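Local coordinates for protein alkaline phosphatase (Antarctic bacterium, PDB 2W5V) that probably hydrolyses phosphate monoesters as a zinc- and magnesium-dependent alkaline phosphatase of a cold-adapted bacterium, at residues E352-I357 against F364-K369; G70-S75 against I342-Y347; L171-K176 against A216-P221; G126-S131 against G228-A233; I50-Y55 against S272-F277. The protein carries 1 engineered substitution. All blocks are in the same frame, centred on the assembly; numbering follows the deposited sequence.

Three of the five contacts reach the large central sheet of the subunit. Contact 2 pairs strands 68-73 and 342-347; contact 1, its centre about 10 Å away, adds the neighbouring strand 356-359 and the C-terminal helix, and Gly356 O lies 2.9 Å from Leu71 N. Contact 4 lies about 22 Å from contact 2 between centres. Contact 3 adjoins contact 4 at the surface, with Met220 N 3.1 Å from Thr130 O. Contact 5 touches contact 2 through Ile50 and contact 4 through Asp276 and Phe277. The metal site lies between contacts 2, 4 and 5: the side chain of Thr74 is about 9 Å from a zinc ion, that of Ala129 about 7 Å from a magnesium ion.

Contact 1 (E352-I357 against F364-K369); sequences EEFIGI and FHKILK
Lys366 NZ donates to the backbone oxygen Glu353 O at 2.8 Å, approaching nearly along the C=O axis, and the same ammonium makes a weaker salt bridge of 3.3 Å to Glu353 OE2. The other carboxylate oxygen, Glu353 OE1, takes a weak salt-bridge bond from Lys369 NZ at 3.2 Å, so one glutamate joins two lysines a helical turn apart. This salt-bridge network ties the 3-10 turn leading into strand 356-359 to the C-terminal helix 362-371 that follows it. A water adds a further link, donating to Ile355 O and accepting from Lys366 NZ. Lys366 reaches in with a straight chain that bends only at its end (chi4 -69°), which turns NZ onto the carbonyl; Lys369 stays extended and crosses the Glu353 side chain at about a right angle. Beneath the charges, Lys366 and Phe354 run past each other in opposite directions, the aliphatic part of the lysine lying against the ring. Phe354 and Ile367 both pack on Ile297 of strand 294-299, so the ring is held between helix 362-371 and the sheet. There the ring carbon Phe354 CZ approaches Ile367 CG1 at 4.0 Å.

Contact 2 (G70-S75 against I342-Y347); sequences GLIKTS and IPVFAY
Gly70 and Val344 exchange two backbone hydrogen bonds, and Ile72 and Ile342 exchange two more, making both antiparallel hydrogen-bonded pairs; Leu71 and Pro343 form the non-hydrogen-bonded pair between them. The bonds are short and near-straight, Gly70 N to Val344 O and Ile72 N to Ile342 O each measuring 2.8 Å, with N-H...O angles of 164° and 166°. At the non-hydrogen-bonded pair in the middle, CA-H...O contacts fill in, with Leu71 CA 3.3 Å from Ile342 O.

On the face carrying Ile72, Ile342 and Val344, the two branches of Ile72 divide the work. With chi1 at 52°, Ile72 CG1 stands between the backbone N and carbonyl carbon and reaches Ile342 CB at 3.7 Å, while Ile72 CG2 meets Val344 CG2 at 3.6 Å. The side chains of Thr74 and Ile342 cross at about a right angle, Thr74 CG2 lying 3.8 Å from Ile342 CG1. On the other face, Leu71 CD2 lies 3.9 Å from Pro343 CA.

Thr299 of strand 294-299, beside strand 342-347, and Tyr358 of strand 356-359, beside strand 68-73, continue the isoleucine row to either flank. On the leucine side, Leu71 packs on Phe345 of the second subunit and Pro343 on Leu47 of the second subunit, so that face belongs to the dimer interface. Thr74 leads toward the metal site, its side chain about 5 Å from that of the zinc ligand His302. The arrangement is an antiparallel strand pair within the mixed central sheet of the alkaline phosphatase fold.

Contact 3 (L171-K176 against A216-P221); sequences LNYFTK and ADEAMP
Two carboxylate hydrogen bonds hold the side chain of Glu218 across this contact. Asn172 ND2 donates to Glu218 OE1 at 2.6 Å, lying on the anti lone pair of that oxygen, with the acceptor close to the amide plane. Tyr173 OH donates to Glu218 OE2, also at 2.6 Å, using the syn lone pair. The two donors thus fix the rotation of the carboxylate, whose plane stands 74° from the tyrosine ring and 54° from the amide. A bend in the glutamate chain (chi2 -76°) carries the acid group back toward the helix to meet them.

Backbone bonds join the 171-172 backbone to the loop that follows strand 210-214: Leu171 N donates to Ala216 O at 2.9 Å, and Asn172 N to Asp217 O. Helix 172-175 is thereby tied to a loop that leads on toward helix 230-242 at the surface of the alkaline phosphatase domain.

Two waters add further links. One donates to Asn172 OD1 and, weakly, to Asp217 OD1; a second donates to Asp217 OD1 and takes a weak bond from Lys176 NZ. Lys176 NZ is 4.4 Å from Asp217 OD2, beyond a salt bridge but probably still a favourable pairing of charges.

Packing is slight: Leu171 CB lies against Ala216 O at 3.4 Å, and the leucine side chain also touches Leu214. The Tyr173 side chain also touches Ala155 of helix 151-158.

Contact 4 (G126-S131 against G228-A233); sequences GVVATS and GNFLSA
Ala129 O meets the edge of the Phe230 ring, near the ring plane, with Phe230 CE2 3.3 Å away and Phe230 CZ at 3.8 Å. No hydrogen bond joins the two segments, so this carbonyl-to-ring-edge approach is their closest; the weakly positive C-H rim of a phenyl ring suits such an oxygen. A first torsion of 168° sets Phe230 CG anti to the backbone N and sends the ring out from the first turn of its helix toward the strand end.

Thr130 CG2 also comes to the ring edge, 4.1 Å from Phe230 CD2, the two side chains crossing at a slant. It is the methyl branch of the threonine that faces the helix, again near the plane of the ring. Val128 CG1 approaches the same ring obliquely, 4.4 Å from Phe230 CE2, and makes its closer contact with Leu231 CD1 at 3.8 Å.

These side chains pack the start of helix 230-242 against the C-terminal end of strand 124-129, a helix-on-sheet layer of the alpha/beta fold of alkaline phosphatases. The chain turns a corner at Thr130 and Ser131; Thr130 N and O bond to Ser256 OG and Gln257 NE2 respectively. On the side of the strand away from the helix, the side chain of Ala129 is about 4 Å from that of the magnesium ligand Glu254. Leu231 also packs on Ala280 of helix 267-291.

Contact 5 (I50-Y55 against S272-F277); sequences ISSTFY and SEINDF
Helix 47-52 and the residues after it approach helix 267-291, with Thr53 CA 6.1 Å from Asn275 CA and Ile50 CA 7.3 Å from Ile274 CA. Ile274 makes the largest contribution, spreading its two branches. With CG1 anti to the backbone N (chi1 -168°) and the chain extended beyond it, Ile274 CD1 comes within 3.6 Å of Ile50 N at the backbone of the neighbouring helix. Ile274 CG2 lies instead against the turn beyond, 3.7 Å from Ser52 OG and 4.0 Å from Thr53 CG2. The serine hydroxyl has its hydrogen-bond partner in Gln49 O of its own helix.

This is helix-to-helix packing within the alkaline phosphatase domain, between the long helix 267-291 and the short helix 47-52 at the subunit interface, where Ser51 bonds to Leu341 of the second subunit. Thr53 OG1 turns back to donate to Ile50 O at 2.9 Å, nearly straight on to the carbonyl, which also accepts from Thr53 N. That leaves the methyl Thr53 CG2 facing the second helix, 3.5 Å from Asn275 OD1. The amide oxygen is buried here without a polar partner, while Asn275 ND2 bonds to Phe56 O just past the turn.

Contact 1 (E352-I357 against F364-K369)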
# COMPACT_ATOMS: atom_id res chain seq x y z
N GLU B 352 -11.74 10.66 7.79
CA GLU B 352 -11.29 9.66 8.76
C GLU B 352 -12.07 8.34 8.63
O GLU B 352 -11.61 7.29 9.05
CB GLU B 352 -11.42 10.19 10.20
CG GLU B 352 -10.53 11.38 10.54
CD GLU B 352 -11.02 12.71 9.95
OE1 GLU B 352 -12.14 12.78 9.38
OE2 GLU B 352 -10.27 13.71 10.07
N GLU B 353 -13.26 8.41 8.05
CA GLU B 353 -14.08 7.22 7.87
C GLU B 353 -13.41 6.20 6.96
O GLU B 353 -13.73 5.00 7.00
CB GLU B 353 -15.45 7.60 7.31
CG GLU B 353 -16.41 6.43 7.17
CD GLU B 353 -16.73 5.77 8.50
OE1 GLU B 353 -16.85 6.51 9.51
OE2 GLU B 353 -16.87 4.53 8.54
N PHE B 354 -12.45 6.65 6.15
CA PHE B 354 -11.89 5.79 5.11
C PHE B 354 -10.58 5.08 5.49
O PHE B 354 -9.94 4.48 4.62
CB PHE B 354 -11.72 6.57 3.81
CG PHE B 354 -13.02 7.05 3.24
CD1 PHE B 354 -13.64 8.18 3.75
CD2 PHE B 354 -13.66 6.33 2.24
CE1 PHE B 354 -14.86 8.61 3.25
CE2 PHE B 354 -14.89 6.74 1.74
CZ PHE B 354 -15.49 7.88 2.25
N ILE B 355 -10.19 5.11 6.76
CA ILE B 355 -8.96 4.44 7.19
C ILE B 355 -9.21 2.96 7.49
O ILE B 355 -10.32 2.47 7.33
CB ILE B 355 -8.31 5.13 8.40
CG1 ILE B 355 -9.18 4.99 9.65
CG2 ILE B 355 -8.03 6.61 8.09
CD1 ILE B 355 -8.60 5.70 10.87
N GLY B 356 -8.18 2.23 7.91
CA GLY B 356 -8.33 0.80 8.12
C GLY B 356 -8.43 0.00 6.83
O GLY B 356 -8.14 0.49 5.73
N ILE B 357 -8.86 -1.25 6.95
CA ILE B 357 -8.88 -2.17 5.82
C ILE B 357 -10.30 -2.68 5.64
O ILE B 357 -10.94 -3.06 6.62
CB ILE B 357 -7.94 -3.37 6.07
CG1 ILE B 357 -6.52 -2.86 6.35
CG2 ILE B 357 -7.96 -4.34 4.88
CD1 ILE B 357 -5.47 -3.99 6.55
N PHE B 364 -18.68 2.81 -1.15
CA PHE B 364 -20.03 3.34 -1.39
C PHE B 364 -20.72 3.64 -0.07
O PHE B 364 -21.26 4.73 0.13
CB PHE B 364 -20.87 2.33 -2.18
CG PHE B 364 -22.35 2.66 -2.23
CD1 PHE B 364 -22.89 3.34 -3.31
CD2 PHE B 364 -23.20 2.27 -1.19
CE1 PHE B 364 -24.25 3.63 -3.37
CE2 PHE B 364 -24.57 2.57 -1.24
CZ PHE B 364 -25.09 3.25 -2.33
N HIS B 365 -20.70 2.67 0.84
CA HIS B 365 -21.41 2.82 2.10
C HIS B 365 -20.80 3.90 2.98
O HIS B 365 -21.50 4.58 3.71
CB HIS B 365 -21.49 1.47 2.80
CG HIS B 365 -22.28 0.46 2.03
ND1 HIS B 365 -23.66 0.50 1.95
CD2 HIS B 365 -21.89 -0.58 1.25
CE1 HIS B 365 -24.08 -0.48 1.18
NE2 HIS B 365 -23.03 -1.15 0.74
N LYS B 366 -19.48 4.06 2.87
CA LYS B 366 -18.80 5.12 3.61
C LYS B 366 -19.12 6.51 3.06
O LYS B 366 -19.28 7.45 3.83
CB LYS B 366 -17.28 4.87 3.62
CG LYS B 366 -16.89 3.61 4.42
CD LYS B 366 -15.39 3.35 4.30
CE LYS B 366 -14.95 2.19 5.20
NZ LYS B 366 -15.04 2.56 6.64
N ILE B 367 -19.21 6.65 1.74
CA ILE B 367 -19.60 7.95 1.17
C ILE B 367 -21.02 8.30 1.61
O ILE B 367 -21.30 9.41 2.03
CB ILE B 367 -19.53 7.96 -0.36
CG1 ILE B 367 -18.08 7.92 -0.83
CG2 ILE B 367 -20.22 9.20 -0.91
CD1 ILE B 367 -17.93 7.63 -2.33
N LEU B 368 -21.91 7.32 1.53
CA LEU B 368 -23.28 7.51 1.99
C LEU B 368 -23.29 7.91 3.47
O LEU B 368 -23.97 8.86 3.87
CB LEU B 368 -24.08 6.23 1.73
CG LEU B 368 -25.60 6.27 1.70
CD1 LEU B 368 -26.09 7.48 0.93
CD2 LEU B 368 -26.13 4.97 1.10
N LYS B 369 -22.51 7.20 4.29
CA LYS B 369 -22.47 7.48 5.72
C LYS B 369 -22.02 8.90 6.07
O LYS B 369 -22.67 9.58 6.87
CB LYS B 369 -21.58 6.46 6.45
CG LYS B 369 -21.45 6.74 7.93
CD LYS B 369 -20.52 5.76 8.62
CE LYS B 369 -20.33 6.14 10.09
NZ LYS B 369 -19.49 5.15 10.81
O HOH W 1 -12.57 1.37 8.23

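Contact 2 (G70-S75 against I342-Y347)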
# COMPACT_ATOMS: atom_id res chain seq x y z
N GLY B 70 -6.35 4.23 3.82
CA GLY B 70 -6.93 2.92 4.09
C GLY B 70 -6.52 1.93 3.01
O GLY B 70 -5.73 2.28 2.14
N LEU B 71 -7.05 0.71 3.05
CA LEU B 71 -6.72 -0.31 2.07
C LEU B 71 -7.99 -1.05 1.72
O LEU B 71 -8.76 -1.39 2.61
CB LEU B 71 -5.70 -1.33 2.64
CG LEU B 71 -4.32 -0.81 3.07
CD1 LEU B 71 -3.48 -1.90 3.74
CD2 LEU B 71 -3.58 -0.25 1.87
N ILE B 72 -8.23 -1.28 0.43
CA ILE B 72 -9.39 -2.07 0.02
C ILE B 72 -9.04 -3.40 -0.61
O ILE B 72 -8.04 -3.54 -1.32
CB ILE B 72 -10.33 -1.30 -0.95
CG1 ILE B 72 -9.54 -0.71 -2.14
CG2 ILE B 72 -11.04 -0.19 -0.22
CD1 ILE B 72 -10.46 -0.08 -3.22
N LYS B 73 -9.90 -4.39 -0.34
CA LYS B 73 -9.80 -5.69 -0.97
C LYS B 73 -10.73 -5.68 -2.17
O LYS B 73 -11.90 -5.29 -2.04
CB LYS B 73 -10.21 -6.78 0.03
CG LYS B 73 -10.00 -8.18 -0.54
CD LYS B 73 -10.26 -9.28 0.48
CE LYS B 73 -10.12 -10.65 -0.18
NZ LYS B 73 -10.43 -11.73 0.78
N THR B 74 -10.23 -6.10 -3.33
CA THR B 74 -10.93 -5.79 -4.58
C THR B 74 -11.63 -6.95 -5.29
O THR B 74 -12.19 -6.75 -6.38
CB THR B 74 -9.96 -5.17 -5.60
OG1 THR B 74 -8.92 -6.13 -5.88
CG2 THR B 74 -9.35 -3.88 -5.05
N SER B 75 -11.61 -8.15 -4.71
CA SER B 75 -12.21 -9.31 -5.39
C SER B 75 -13.70 -9.10 -5.68
O SER B 75 -14.39 -8.42 -4.92
CB SER B 75 -12.00 -10.60 -4.59
OG SER B 75 -10.62 -10.92 -4.45
N ILE B 342 -5.52 -2.43 -2.31
CA ILE B 342 -5.30 -1.14 -2.96
C ILE B 342 -5.43 0.01 -1.96
O ILE B 342 -6.38 0.05 -1.19
CB ILE B 342 -6.35 -0.95 -4.09
CG1 ILE B 342 -6.10 -1.96 -5.23
CG2 ILE B 342 -6.43 0.50 -4.56
CD1 ILE B 342 -4.78 -1.74 -5.97
N PRO B 343 -4.49 0.96 -1.98
CA PRO B 343 -4.55 2.12 -1.09
C PRO B 343 -5.73 3.03 -1.39
O PRO B 343 -6.10 3.24 -2.55
CB PRO B 343 -3.24 2.88 -1.38
CG PRO B 343 -2.39 1.95 -2.16
CD PRO B 343 -3.30 0.98 -2.86
N VAL B 344 -6.33 3.56 -0.33
CA VAL B 344 -7.36 4.58 -0.42
C VAL B 344 -6.82 5.80 0.31
O VAL B 344 -6.29 5.68 1.42
CB VAL B 344 -8.63 4.14 0.33
CG1 VAL B 344 -9.65 5.28 0.36
CG2 VAL B 344 -9.19 2.87 -0.30
N PHE B 345 -6.95 6.97 -0.31
CA PHE B 345 -6.53 8.23 0.29
C PHE B 345 -7.75 9.13 0.44
O PHE B 345 -8.57 9.22 -0.48
CB PHE B 345 -5.49 8.93 -0.58
CG PHE B 345 -4.28 8.10 -0.90
CD1 PHE B 345 -3.14 8.15 -0.09
CD2 PHE B 345 -4.26 7.28 -2.01
CE1 PHE B 345 -2.02 7.38 -0.38
CE2 PHE B 345 -3.14 6.51 -2.32
CZ PHE B 345 -2.00 6.57 -1.50
N ALA B 346 -7.88 9.80 1.58
CA ALA B 346 -9.01 10.71 1.76
C ALA B 346 -8.61 12.00 2.48
O ALA B 346 -7.88 11.97 3.46
CB ALA B 346 -10.15 10.02 2.51
N TYR B 347 -9.12 13.12 1.99
CA TYR B 347 -8.86 14.42 2.57
C TYR B 347 -10.17 15.18 2.73
O TYR B 347 -11.00 15.17 1.82
CB TYR B 347 -7.94 15.25 1.67
CG TYR B 347 -7.76 16.65 2.22
CD1 TYR B 347 -6.74 16.94 3.11
CD2 TYR B 347 -8.65 17.67 1.88
CE1 TYR B 347 -6.59 18.21 3.63
CE2 TYR B 347 -8.50 18.94 2.40
CZ TYR B 347 -7.47 19.21 3.27
OH TYR B 347 -7.32 20.47 3.80

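Contact 3 (L171-K176 against A216-P221)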
# COMPACT_ATOMS: atom_id res chain seq x y z
N LEU B 171 -17.24 9.40 -28.82
CA LEU B 171 -18.22 9.96 -29.76
C LEU B 171 -18.81 8.88 -30.67
O LEU B 171 -19.98 8.95 -31.06
CB LEU B 171 -17.59 11.07 -30.60
CG LEU B 171 -18.53 11.84 -31.53
CD1 LEU B 171 -19.68 12.46 -30.74
CD2 LEU B 171 -17.77 12.92 -32.28
N ASN B 172 -18.01 7.87 -30.99
CA ASN B 172 -18.45 6.77 -31.83
C ASN B 172 -19.71 6.08 -31.31
O ASN B 172 -20.59 5.70 -32.09
CB ASN B 172 -17.34 5.73 -32.00
CG ASN B 172 -16.33 6.11 -33.07
OD1 ASN B 172 -16.54 7.06 -33.82
ND2 ASN B 172 -15.23 5.36 -33.15
N TYR B 173 -19.81 5.91 -30.00
CA TYR B 173 -20.93 5.17 -29.40
C TYR B 173 -22.24 5.97 -29.42
O TYR B 173 -23.32 5.42 -29.15
CB TYR B 173 -20.55 4.69 -28.00
CG TYR B 173 -19.30 3.85 -28.06
CD1 TYR B 173 -18.05 4.41 -27.79
CD2 TYR B 173 -19.35 2.51 -28.43
CE1 TYR B 173 -16.89 3.64 -27.88
CE2 TYR B 173 -18.21 1.74 -28.52
CZ TYR B 173 -16.98 2.31 -28.24
OH TYR B 173 -15.85 1.55 -28.33
N PHE B 174 -22.14 7.24 -29.76
CA PHE B 174 -23.30 8.11 -29.87
C PHE B 174 -23.70 8.45 -31.32
O PHE B 174 -24.88 8.68 -31.60
CB PHE B 174 -23.06 9.41 -29.09
CG PHE B 174 -22.96 9.22 -27.61
CD1 PHE B 174 -24.06 9.40 -26.79
CD2 PHE B 174 -21.76 8.85 -27.03
CE1 PHE B 174 -23.97 9.23 -25.42
CE2 PHE B 174 -21.66 8.66 -25.66
CZ PHE B 174 -22.76 8.86 -24.85
N THR B 175 -22.73 8.48 -32.22
CA THR B 175 -22.99 8.98 -33.57
C THR B 175 -22.59 8.04 -34.71
O THR B 175 -22.85 8.34 -35.87
CB THR B 175 -22.29 10.32 -33.81
OG1 THR B 175 -20.88 10.10 -33.91
CG2 THR B 175 -22.58 11.29 -32.69
N LYS B 176 -21.94 6.94 -34.38
CA LYS B 176 -21.54 5.97 -35.40
C LYS B 176 -21.77 4.56 -34.88
O LYS B 176 -20.83 3.79 -34.70
CB LYS B 176 -20.09 6.18 -35.81
CG LYS B 176 -19.83 7.57 -36.40
CD LYS B 176 -18.37 7.78 -36.78
CE LYS B 176 -18.13 9.22 -37.22
NZ LYS B 176 -16.73 9.45 -37.65
N ALA B 216 -13.34 12.84 -28.44
CA ALA B 216 -12.60 11.86 -29.22
C ALA B 216 -13.58 10.81 -29.70
O ALA B 216 -14.62 10.61 -29.09
CB ALA B 216 -11.51 11.21 -28.38
N ASP B 217 -13.26 10.14 -30.81
CA ASP B 217 -14.14 9.11 -31.35
C ASP B 217 -14.18 7.92 -30.41
O ASP B 217 -15.24 7.37 -30.14
CB ASP B 217 -13.68 8.68 -32.74
CG ASP B 217 -13.81 9.78 -33.78
OD1 ASP B 217 -14.45 10.81 -33.48
OD2 ASP B 217 -13.28 9.61 -34.90
N GLU B 218 -13.00 7.52 -29.92
CA GLU B 218 -12.89 6.45 -28.94
C GLU B 218 -12.23 6.99 -27.67
O GLU B 218 -12.77 7.88 -27.03
CB GLU B 218 -12.12 5.26 -29.53
CG GLU B 218 -12.82 4.63 -30.74
CD GLU B 218 -14.01 3.77 -30.34
OE1 GLU B 218 -14.99 3.70 -31.11
OE2 GLU B 218 -13.96 3.16 -29.25
N ALA B 219 -11.06 6.47 -27.31
CA ALA B 219 -10.38 7.00 -26.13
C ALA B 219 -9.76 8.35 -26.46
O ALA B 219 -9.46 8.64 -27.62
CB ALA B 219 -9.29 6.03 -25.66
N MET B 220 -9.56 9.17 -25.43
CA MET B 220 -8.78 10.40 -25.58
C MET B 220 -7.35 10.01 -25.93
O MET B 220 -6.94 8.87 -25.69
CB MET B 220 -8.77 11.20 -24.28
CG MET B 220 -10.15 11.61 -23.79
SD MET B 220 -10.86 12.87 -24.86
CE MET B 220 -9.69 14.21 -24.62
N PRO B 221 -6.58 10.96 -26.48
CA PRO B 221 -5.17 10.70 -26.79
C PRO B 221 -4.40 10.30 -25.53
O PRO B 221 -4.81 10.67 -24.43
CB PRO B 221 -4.67 12.05 -27.31
CG PRO B 221 -5.91 12.72 -27.84
CD PRO B 221 -7.02 12.29 -26.93
O HOH W 2 -16.91 9.56 -33.75
O HOH W 3 -14.80 11.96 -36.28

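Contact 4 (G126-S131 against G228-A233)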
# COMPACT_ATOMS: atom_id res chain seq x y z
N GLY B 126 -21.33 14.69 -11.77
CA GLY B 126 -20.50 14.71 -12.96
C GLY B 126 -19.54 13.53 -13.06
O GLY B 126 -19.13 12.95 -12.05
N VAL B 127 -19.17 13.20 -14.29
CA VAL B 127 -18.26 12.09 -14.56
C VAL B 127 -17.25 12.48 -15.64
O VAL B 127 -17.63 12.92 -16.73
CB VAL B 127 -19.04 10.85 -14.99
CG1 VAL B 127 -18.10 9.79 -15.50
CG2 VAL B 127 -19.87 10.32 -13.83
N VAL B 128 -15.97 12.33 -15.32
CA VAL B 128 -14.89 12.65 -16.25
C VAL B 128 -14.01 11.42 -16.43
O VAL B 128 -13.78 10.67 -15.47
CB VAL B 128 -14.04 13.83 -15.73
CG1 VAL B 128 -12.80 14.03 -16.58
CG2 VAL B 128 -14.88 15.10 -15.68
N ALA B 129 -13.51 11.20 -17.66
CA ALA B 129 -12.68 10.03 -17.95
C ALA B 129 -11.76 10.26 -19.14
O ALA B 129 -12.10 11.05 -20.03
CB ALA B 129 -13.56 8.82 -18.21
N THR B 130 -10.62 9.57 -19.19
CA THR B 130 -9.72 9.68 -20.34
C THR B 130 -9.95 8.54 -21.34
O THR B 130 -9.38 8.54 -22.43
CB THR B 130 -8.23 9.74 -19.94
OG1 THR B 130 -7.88 8.56 -19.21
CG2 THR B 130 -7.95 10.96 -19.09
N SER B 131 -10.78 7.58 -20.95
CA SER B 131 -11.25 6.57 -21.89
C SER B 131 -12.50 7.09 -22.58
O SER B 131 -12.87 8.26 -22.42
CB SER B 131 -11.60 5.28 -21.13
OG SER B 131 -12.57 5.54 -20.12
N GLY B 228 -2.29 16.50 -22.96
CA GLY B 228 -2.13 17.66 -22.09
C GLY B 228 -3.00 17.55 -20.85
O GLY B 228 -3.33 16.45 -20.42
N ASN B 229 -3.37 18.70 -20.29
CA ASN B 229 -4.02 18.77 -18.98
C ASN B 229 -5.53 18.55 -19.00
O ASN B 229 -6.26 19.09 -18.17
CB ASN B 229 -3.72 20.11 -18.30
CG ASN B 229 -4.55 21.24 -18.85
OD1 ASN B 229 -4.87 22.20 -18.14
ND2 ASN B 229 -4.93 21.14 -20.12
N PHE B 230 -6.00 17.74 -19.95
CA PHE B 230 -7.43 17.44 -20.03
C PHE B 230 -8.05 17.01 -18.69
O PHE B 230 -9.07 17.56 -18.27
CB PHE B 230 -7.70 16.34 -21.05
CG PHE B 230 -9.09 15.79 -20.97
CD1 PHE B 230 -10.17 16.54 -21.42
CD2 PHE B 230 -9.33 14.53 -20.44
CE1 PHE B 230 -11.46 16.04 -21.35
CE2 PHE B 230 -10.62 14.02 -20.36
CZ PHE B 230 -11.69 14.78 -20.82
N LEU B 231 -7.45 16.03 -18.03
CA LEU B 231 -8.08 15.48 -16.83
C LEU B 231 -8.24 16.56 -15.75
O LEU B 231 -9.33 16.72 -15.20
CB LEU B 231 -7.32 14.25 -16.31
CG LEU B 231 -7.92 13.54 -15.10
CD1 LEU B 231 -9.32 13.04 -15.39
CD2 LEU B 231 -7.02 12.39 -14.68
N SER B 232 -7.18 17.30 -15.47
CA SER B 232 -7.28 18.38 -14.50
C SER B 232 -8.28 19.45 -14.94
O SER B 232 -9.16 19.85 -14.18
CB SER B 232 -5.92 19.02 -14.24
OG SER B 232 -5.07 18.11 -13.56
N ALA B 233 -8.14 19.92 -16.18
CA ALA B 233 -8.98 21.00 -16.69
C ALA B 233 -10.46 20.62 -16.66
O ALA B 233 -11.31 21.44 -16.33
CB ALA B 233 -8.56 21.41 -18.10

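Contact 5 (I50-Y55 against S272-F277)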
# COMPACT_ATOMS: atom_id res chain seq x y z
N ILE B 50 1.60 3.92 -7.90
CA ILE B 50 1.57 5.17 -7.16
C ILE B 50 2.98 5.61 -6.80
O ILE B 50 3.33 6.78 -6.91
CB ILE B 50 0.73 5.03 -5.86
CG1 ILE B 50 -0.76 4.83 -6.19
CG2 ILE B 50 0.94 6.22 -4.94
CD1 ILE B 50 -1.56 4.28 -5.00
N SER B 51 3.79 4.64 -6.36
CA SER B 51 5.17 4.93 -5.96
C SER B 51 6.02 5.55 -7.07
O SER B 51 6.95 6.33 -6.80
CB SER B 51 5.83 3.66 -5.45
OG SER B 51 5.18 3.22 -4.28
N SER B 52 5.72 5.23 -8.33
CA SER B 52 6.52 5.76 -9.43
C SER B 52 6.52 7.29 -9.46
O SER B 52 7.49 7.89 -9.91
CB SER B 52 6.09 5.16 -10.78
OG SER B 52 4.81 5.62 -11.18
N THR B 53 5.45 7.92 -8.99
CA THR B 53 5.40 9.38 -8.98
C THR B 53 6.44 9.99 -8.04
O THR B 53 6.77 11.17 -8.15
CB THR B 53 4.00 9.93 -8.60
OG1 THR B 53 3.69 9.60 -7.23
CG2 THR B 53 2.93 9.34 -9.50
N PHE B 54 6.96 9.19 -7.11
CA PHE B 54 7.97 9.65 -6.17
C PHE B 54 9.37 9.56 -6.77
O PHE B 54 10.34 10.01 -6.16
CB PHE B 54 7.91 8.85 -4.86
CG PHE B 54 6.71 9.17 -4.01
CD1 PHE B 54 5.46 8.68 -4.34
CD2 PHE B 54 6.83 9.99 -2.90
CE1 PHE B 54 4.35 8.98 -3.56
CE2 PHE B 54 5.72 10.30 -2.13
CZ PHE B 54 4.48 9.79 -2.46
N TYR B 55 9.48 8.96 -7.96
CA TYR B 55 10.78 8.78 -8.61
C TYR B 55 10.83 9.32 -10.03
O TYR B 55 11.91 9.66 -10.53
CB TYR B 55 11.16 7.30 -8.63
CG TYR B 55 11.39 6.72 -7.26
CD1 TYR B 55 10.35 6.14 -6.54
CD2 TYR B 55 12.65 6.76 -6.66
CE1 TYR B 55 10.54 5.61 -5.29
CE2 TYR B 55 12.85 6.23 -5.39
CZ TYR B 55 11.79 5.66 -4.71
OH TYR B 55 11.96 5.12 -3.45
N SER B 272 3.60 8.19 -17.41
CA SER B 272 3.08 9.48 -17.85
C SER B 272 1.59 9.61 -17.50
O SER B 272 1.11 10.69 -17.16
CB SER B 272 3.32 9.72 -19.35
OG SER B 272 2.76 8.69 -20.14
N GLU B 273 0.86 8.49 -17.56
CA GLU B 273 -0.56 8.55 -17.27
C GLU B 273 -0.81 8.77 -15.77
O GLU B 273 -1.70 9.54 -15.40
CB GLU B 273 -1.29 7.29 -17.76
CG GLU B 273 -1.26 7.08 -19.29
CD GLU B 273 -1.95 8.20 -20.08
OE1 GLU B 273 -3.01 8.68 -19.64
OE2 GLU B 273 -1.44 8.59 -21.15
N ILE B 274 -0.04 8.12 -14.91
CA ILE B 274 -0.29 8.30 -13.48
C ILE B 274 0.25 9.65 -13.00
O ILE B 274 -0.28 10.24 -12.07
CB ILE B 274 0.22 7.14 -12.61
CG1 ILE B 274 -0.35 7.27 -11.19
CG2 ILE B 274 1.73 7.09 -12.60
CD1 ILE B 274 -0.10 6.07 -10.31
N ASN B 275 1.30 10.15 -13.65
CA ASN B 275 1.76 11.51 -13.38
C ASN B 275 0.66 12.54 -13.66
O ASN B 275 0.48 13.49 -12.89
CB ASN B 275 3.02 11.84 -14.18
CG ASN B 275 4.29 11.31 -13.53
OD1 ASN B 275 4.26 10.78 -12.41
ND2 ASN B 275 5.42 11.45 -14.21
N ASP B 276 -0.07 12.34 -14.76
CA ASP B 276 -1.20 13.19 -15.11
C ASP B 276 -2.31 13.08 -14.05
O ASP B 276 -2.89 14.08 -13.63
CB ASP B 276 -1.75 12.81 -16.49
CG ASP B 276 -2.98 13.61 -16.87
OD1 ASP B 276 -2.89 14.86 -16.94
OD2 ASP B 276 -4.05 12.99 -17.09
N PHE B 277 -2.59 11.85 -13.62
CA PHE B 277 -3.58 11.60 -12.57
C PHE B 277 -3.22 12.35 -11.28
O PHE B 277 -4.08 12.97 -10.66
CB PHE B 277 -3.71 10.10 -12.30
CG PHE B 277 -4.73 9.75 -11.26
CD1 PHE B 277 -6.09 9.78 -11.56
CD2 PHE B 277 -4.34 9.40 -9.97
CE1 PHE B 277 -7.05 9.47 -10.59
CE2 PHE B 277 -5.28 9.07 -8.99
CZ PHE B 277 -6.65 9.11 -9.31